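Local coordinates for protein 3-oxosteroid 1-dehydrogenase (PDB 7P18) that carries FAD and probably uses it to oxidise 3-oxosteroids, introducing the delta-1 double bond and passing the electrons to an acceptor, at residues A[135-138]-A[139-143]; A[218-222]-A[223-227]. All coordinates share one frame; numbering follows the deposited sequence.

Contact 1 (A[135-138]-A[139-143])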
loop_
_atom_site.group_PDB
_atom_site.type_symbol
_atom_site.label_atom_id
_atom_site.label_comp_id
_atom_site.label_asym_id
_atom_site.label_seq_id
_atom_site.Cartn_x
_atom_site.Cartn_y
_atom_site.Cartn_z
ATOM N N MET A 135 -16.778 -1.223 0.590
ATOM C CA MET A 135 -17.720 -2.248 1.105
ATOM C C MET A 135 -17.299 -3.616 0.532
ATOM O O MET A 135 -16.699 -3.672 -0.583
ATOM C CB MET A 135 -19.144 -1.919 0.652
ATOM C CG MET A 135 -19.659 -0.615 1.236
ATOM S SD MET A 135 -21.438 -0.413 0.865
ATOM C CE MET A 135 -22.106 -1.590 2.050
ATOM N N LEU A 136 -17.569 -4.691 1.264
ATOM C CA LEU A 136 -17.376 -6.072 0.726
ATOM C C LEU A 136 -18.045 -6.164 -0.647
ATOM O O LEU A 136 -19.155 -5.620 -0.848
ATOM C CB LEU A 136 -17.945 -7.102 1.706
ATOM C CG LEU A 136 -17.303 -7.194 3.086
ATOM C CD1 LEU A 136 -17.960 -8.316 3.890
ATOM C CD2 LEU A 136 -15.807 -7.445 3.014
ATOM N N PHE A 137 -17.352 -6.769 -1.599
ATOM C CA PHE A 137 -17.795 -6.918 -2.994
ATOM C C PHE A 137 -18.060 -8.413 -3.268
ATOM O O PHE A 137 -17.272 -9.297 -2.816
ATOM C CB PHE A 137 -16.743 -6.344 -3.946
ATOM C CG PHE A 137 -17.206 -6.335 -5.369
ATOM C CD1 PHE A 137 -17.948 -5.287 -5.853
ATOM C CD2 PHE A 137 -16.947 -7.402 -6.208
ATOM C CE1 PHE A 137 -18.416 -5.295 -7.153
ATOM C CE2 PHE A 137 -17.430 -7.425 -7.498
ATOM C CZ PHE A 137 -18.152 -6.355 -7.974
ATOM N N ASP A 138 -19.114 -8.661 -4.042
ATOM C CA ASP A 138 -19.612 -10.005 -4.439
ATOM C C ASP A 138 -18.879 -10.483 -5.690
ATOM O O ASP A 138 -19.273 -10.070 -6.782
ATOM C CB ASP A 138 -21.114 -9.928 -4.712
ATOM C CG ASP A 138 -21.765 -11.274 -4.983
ATOM O OD1 ASP A 138 -21.083 -12.320 -4.807
ATOM O OD2 ASP A 138 -22.949 -11.239 -5.320
ATOM N N ALA A 139 -17.830 -11.300 -5.521
ATOM C CA ALA A 139 -17.031 -11.887 -6.627
ATOM C C ALA A 139 -17.892 -12.725 -7.585
ATOM O O ALA A 139 -17.479 -12.887 -8.775
ATOM C CB ALA A 139 -15.920 -12.718 -6.041
ATOM N N ALA A 140 -19.049 -13.239 -7.150
ATOM C CA ALA A 140 -19.953 -13.989 -8.062
ATOM C C ALA A 140 -20.314 -13.100 -9.247
ATOM O O ALA A 140 -20.460 -13.633 -10.360
ATOM C CB ALA A 140 -21.191 -14.484 -7.341
ATOM N N LEU A 141 -20.369 -11.768 -9.065
ATOM C CA LEU A 141 -20.715 -10.835 -10.183
ATOM C C LEU A 141 -19.645 -10.875 -11.274
ATOM O O LEU A 141 -19.925 -10.435 -12.408
ATOM C CB LEU A 141 -20.895 -9.409 -9.652
ATOM C CG LEU A 141 -21.973 -9.206 -8.588
ATOM C CD1 LEU A 141 -21.879 -7.800 -7.999
ATOM C CD2 LEU A 141 -23.364 -9.425 -9.156
ATOM N N LEU A 142 -18.449 -11.403 -10.992
ATOM C CA LEU A 142 -17.380 -11.502 -12.014
ATOM C C LEU A 142 -17.579 -12.702 -12.963
ATOM O O LEU A 142 -16.873 -12.739 -13.995
ATOM C CB LEU A 142 -16.035 -11.608 -11.299
ATOM C CG LEU A 142 -15.639 -10.355 -10.516
ATOM C CD1 LEU A 142 -14.450 -10.671 -9.641
ATOM C CD2 LEU A 142 -15.353 -9.205 -11.475
ATOM N N GLY A 143 -18.449 -13.657 -12.626
ATOM C CA GLY A 143 -18.504 -14.952 -13.334
ATOM C C GLY A 143 -17.106 -15.553 -13.454
ATOM O O GLY A 143 -16.344 -15.528 -12.452
#
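Asp138 has its CG anti to the backbone N (chi1 -174°), and this rotation holds the carboxylate beside its own carbonyl carbon, where it can reach ahead to Ala140. Leu141 turns the other way: its CG sits anti to the carbonyl carbon (chi1 -59°), which lays the branch back over Asp138. Two bonds close the corner. Ala140 N gives its hydrogen to Asp138 OD1 at 3.2 Å, an Asx turn, and it meets the carboxylate from well above the plane. One residue on, Leu141 N donates to Asp138 O at 3.0 Å in a fairly straight bond (155° at the hydrogen), again from above the carbonyl plane. That is the i+3 to i spacing of the 3-10 segment 139-142, and Leu142 N repeats it to Ala139 O at 2.8 Å.

The same turn brings the Ala140 methyl CB to 3.3 Å from Asp138 OD1; the rest of the packing is apolar. Leu141 CD1 lies 4.0 Å from Asp138 CB, the two side chains running at about a right angle. Leu141 CD1 also approaches the far end of the Phe137 ring, 4.0 Å from CZ. That ring is buried, and Ala211 and Ala214 of helix 208-222 pack on it.

Asp138 OD1 makes its salt bridge with Arg204 as well, so one carboxylate oxygen takes both a charged partner and a backbone N-H. Both would favour the ionised acid, and together they probably fix its rotation where strand 131-138 gives way to the 3-10 turn.

Contact 2 (A[218-222]-A[223-227]); sequences HALLE and RKVPL
Backbone bonds come first, between Leu220 and Leu221 at the end of the helix and Lys224 and Val225 just beyond it. Val225 N donates to Leu220 O at 2.9 Å, nearly straight at 165°, and Lys224 N donates to Leu221 O, also at 2.9 Å but from well above the carbonyl plane. With Lys224 at a positive phi of 58°, this is a Schellman motif, a common way of ending an alpha-helix and reversing the chain.

The polar side-chain work falls to Arg223. Its chain is extended from CG to NE and folds back along the last turn, carrying NH1 to 3.0 Å from Ala219 O. The oxygen lies at the guanidinium edge, close to its plane, and the bond is straight (161°). Arg223 N reaches Ala219 O too, at 3.2 Å from the opposite face of the carbonyl plane, so a single residue grips this oxygen twice. A water bridges NH1, 2.9 Å away, to Glu222 OE1. Beyond the turn, NE forms a salt bridge with Asp28 and NH2 bonds to Asn104 O. A methionine here would probably leave Asp28 without its charged mate and Ala219 O with just the backbone donor of the pair.

Apolar contact backs the reversal: Leu220 CD2 meets Val225 CB at 4.1 Å, the hydrophobic pair usual across a Schellman turn, and Leu220 CD1 stands 4.3 Å from Leu227 CD1.

Leu220 also packs on Met20 and Ala23 of helix 17-28. Val225 and Leu227 lean on strand 33-36, bringing the chain from helix 208-222 into strand 227-228 at the edge of the parallel Rossmann-type sheet, beside FAD-binding Glu37.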
loop_
_atom_site.group_PDB
_atom_site.type_symbol
_atom_site.label_atom_id
_atom_site.label_comp_id
_atom_site.label_asym_id
_atom_site.label_seq_id
_atom_site.Cartn_x
_atom_site.Cartn_y
_atom_site.Cartn_z
ATOM N N HIS A 218 -15.198 -5.596 -12.528
ATOM C CA HIS A 218 -16.650 -5.701 -12.805
ATOM C C HIS A 218 -17.119 -4.490 -13.620
ATOM O O HIS A 218 -17.813 -4.681 -14.606
ATOM C CB HIS A 218 -17.423 -5.855 -11.507
ATOM C CG HIS A 218 -18.892 -5.968 -11.737
ATOM N ND1 HIS A 218 -19.483 -7.133 -12.231
ATOM C CD2 HIS A 218 -19.891 -5.073 -11.571
ATOM C CE1 HIS A 218 -20.789 -6.939 -12.353
ATOM N NE2 HIS A 218 -21.055 -5.679 -11.969
ATOM N N ALA A 219 -16.695 -3.279 -13.255
ATOM C CA ALA A 219 -16.983 -2.041 -14.005
ATOM C C ALA A 219 -16.509 -2.157 -15.457
ATOM O O ALA A 219 -17.248 -1.739 -16.364
ATOM C CB ALA A 219 -16.344 -0.838 -13.329
ATOM N N LEU A 220 -15.332 -2.721 -15.696
ATOM C CA LEU A 220 -14.799 -2.894 -17.064
ATOM C C LEU A 220 -15.661 -3.947 -17.792
ATOM O O LEU A 220 -15.941 -3.770 -19.002
ATOM C CB LEU A 220 -13.326 -3.278 -17.003
ATOM C CG LEU A 220 -12.385 -2.216 -16.425
ATOM C CD1 LEU A 220 -10.933 -2.662 -16.575
ATOM C CD2 LEU A 220 -12.610 -0.851 -17.086
ATOM N N LEU A 221 -16.106 -4.981 -17.081
ATOM C CA LEU A 221 -16.919 -6.071 -17.686
ATOM C C LEU A 221 -18.244 -5.493 -18.170
ATOM O O LEU A 221 -18.584 -5.726 -19.311
ATOM C CB LEU A 221 -17.172 -7.164 -16.657
ATOM C CG LEU A 221 -16.120 -8.252 -16.568
ATOM C CD1 LEU A 221 -16.457 -9.194 -15.430
ATOM C CD2 LEU A 221 -16.006 -9.007 -17.889
ATOM N N GLU A 222 -18.936 -4.737 -17.322
ATOM C CA GLU A 222 -20.217 -4.060 -17.659
ATOM C C GLU A 222 -20.050 -3.165 -18.879
ATOM O O GLU A 222 -20.997 -3.083 -19.657
ATOM C CB GLU A 222 -20.719 -3.247 -16.475
ATOM C CG GLU A 222 -21.136 -4.155 -15.350
ATOM C CD GLU A 222 -22.196 -3.570 -14.444
ATOM O OE1 GLU A 222 -22.090 -2.376 -14.102
ATOM O OE2 GLU A 222 -23.135 -4.321 -14.109
ATOM N N ARG A 223 -18.901 -2.510 -19.040
ATOM C CA ARG A 223 -18.643 -1.580 -20.164
ATOM C C ARG A 223 -18.037 -2.340 -21.350
ATOM O O ARG A 223 -17.803 -1.705 -22.371
ATOM C CB ARG A 223 -17.708 -0.449 -19.709
ATOM C CG ARG A 223 -18.313 0.403 -18.600
ATOM C CD ARG A 223 -17.285 1.161 -17.782
ATOM N NE ARG A 223 -17.926 2.151 -16.931
ATOM C CZ ARG A 223 -18.635 1.862 -15.853
ATOM N NH1 ARG A 223 -18.778 0.612 -15.441
ATOM N NH2 ARG A 223 -19.197 2.840 -15.166
ATOM N N LYS A 224 -17.733 -3.635 -21.185
ATOM C CA LYS A 224 -17.110 -4.486 -22.228
ATOM C C LYS A 224 -15.776 -3.894 -22.659
ATOM O O LYS A 224 -15.453 -3.947 -23.848
ATOM C CB LYS A 224 -18.041 -4.616 -23.437
ATOM C CG LYS A 224 -19.423 -5.172 -23.119
ATOM C CD LYS A 224 -20.313 -5.230 -24.352
ATOM C CE LYS A 224 -21.765 -5.515 -24.027
ATOM N NZ LYS A 224 -21.999 -6.962 -23.800
ATOM N N VAL A 225 -14.999 -3.371 -21.717
ATOM C CA VAL A 225 -13.653 -2.846 -22.025
ATOM C C VAL A 225 -12.723 -4.042 -22.015
ATOM O O VAL A 225 -12.667 -4.742 -20.998
ATOM C CB VAL A 225 -13.213 -1.791 -20.995
ATOM C CG1 VAL A 225 -11.750 -1.444 -21.147
ATOM C CG2 VAL A 225 -14.088 -0.551 -21.069
ATOM N N PRO A 226 -12.007 -4.324 -23.130
ATOM C CA PRO A 226 -11.120 -5.482 -23.170
ATOM C C PRO A 226 -9.930 -5.296 -22.227
ATOM O O PRO A 226 -9.392 -4.192 -22.129
ATOM C CB PRO A 226 -10.689 -5.578 -24.639
ATOM C CG PRO A 226 -10.894 -4.161 -25.185
ATOM C CD PRO A 226 -12.076 -3.627 -24.417
ATOM N N LEU A 227 -9.540 -6.391 -21.586
ATOM C CA LEU A 227 -8.335 -6.477 -20.746
ATOM C C LEU A 227 -7.516 -7.693 -21.198
ATOM O O LEU A 227 -7.969 -8.799 -20.975
ATOM C CB LEU A 227 -8.782 -6.616 -19.298
ATOM C CG LEU A 227 -7.690 -6.340 -18.258
ATOM C CD1 LEU A 227 -8.290 -6.001 -16.909
ATOM C CD2 LEU A 227 -6.740 -7.514 -18.108
HETATM O O HOH W 1 -20.493 -0.574 -13.456
#

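How the contacts relate
Going from the N terminus, contact 1 comes first and is complete before contact 2 begins, so the two lie in series and neither nests in nor crosses the other. Contact 1 closes the tight turn where strand 131-138 leaves its antiparallel sheet; contact 2 closes the one that takes helix 208-222 into the parallel sheet of the FAD-binding fold. They meet in space, their centres about 14 Å apart. His218 makes much of the junction: its CB sits 3.6 Å from Phe137 CZ, and its ND1 makes a weak hydrogen bond to Leu141 O. Leu142 packs beside the same helix turn, against His218 and Leu221, tying the end of the antiparallel strand to the end of the helix.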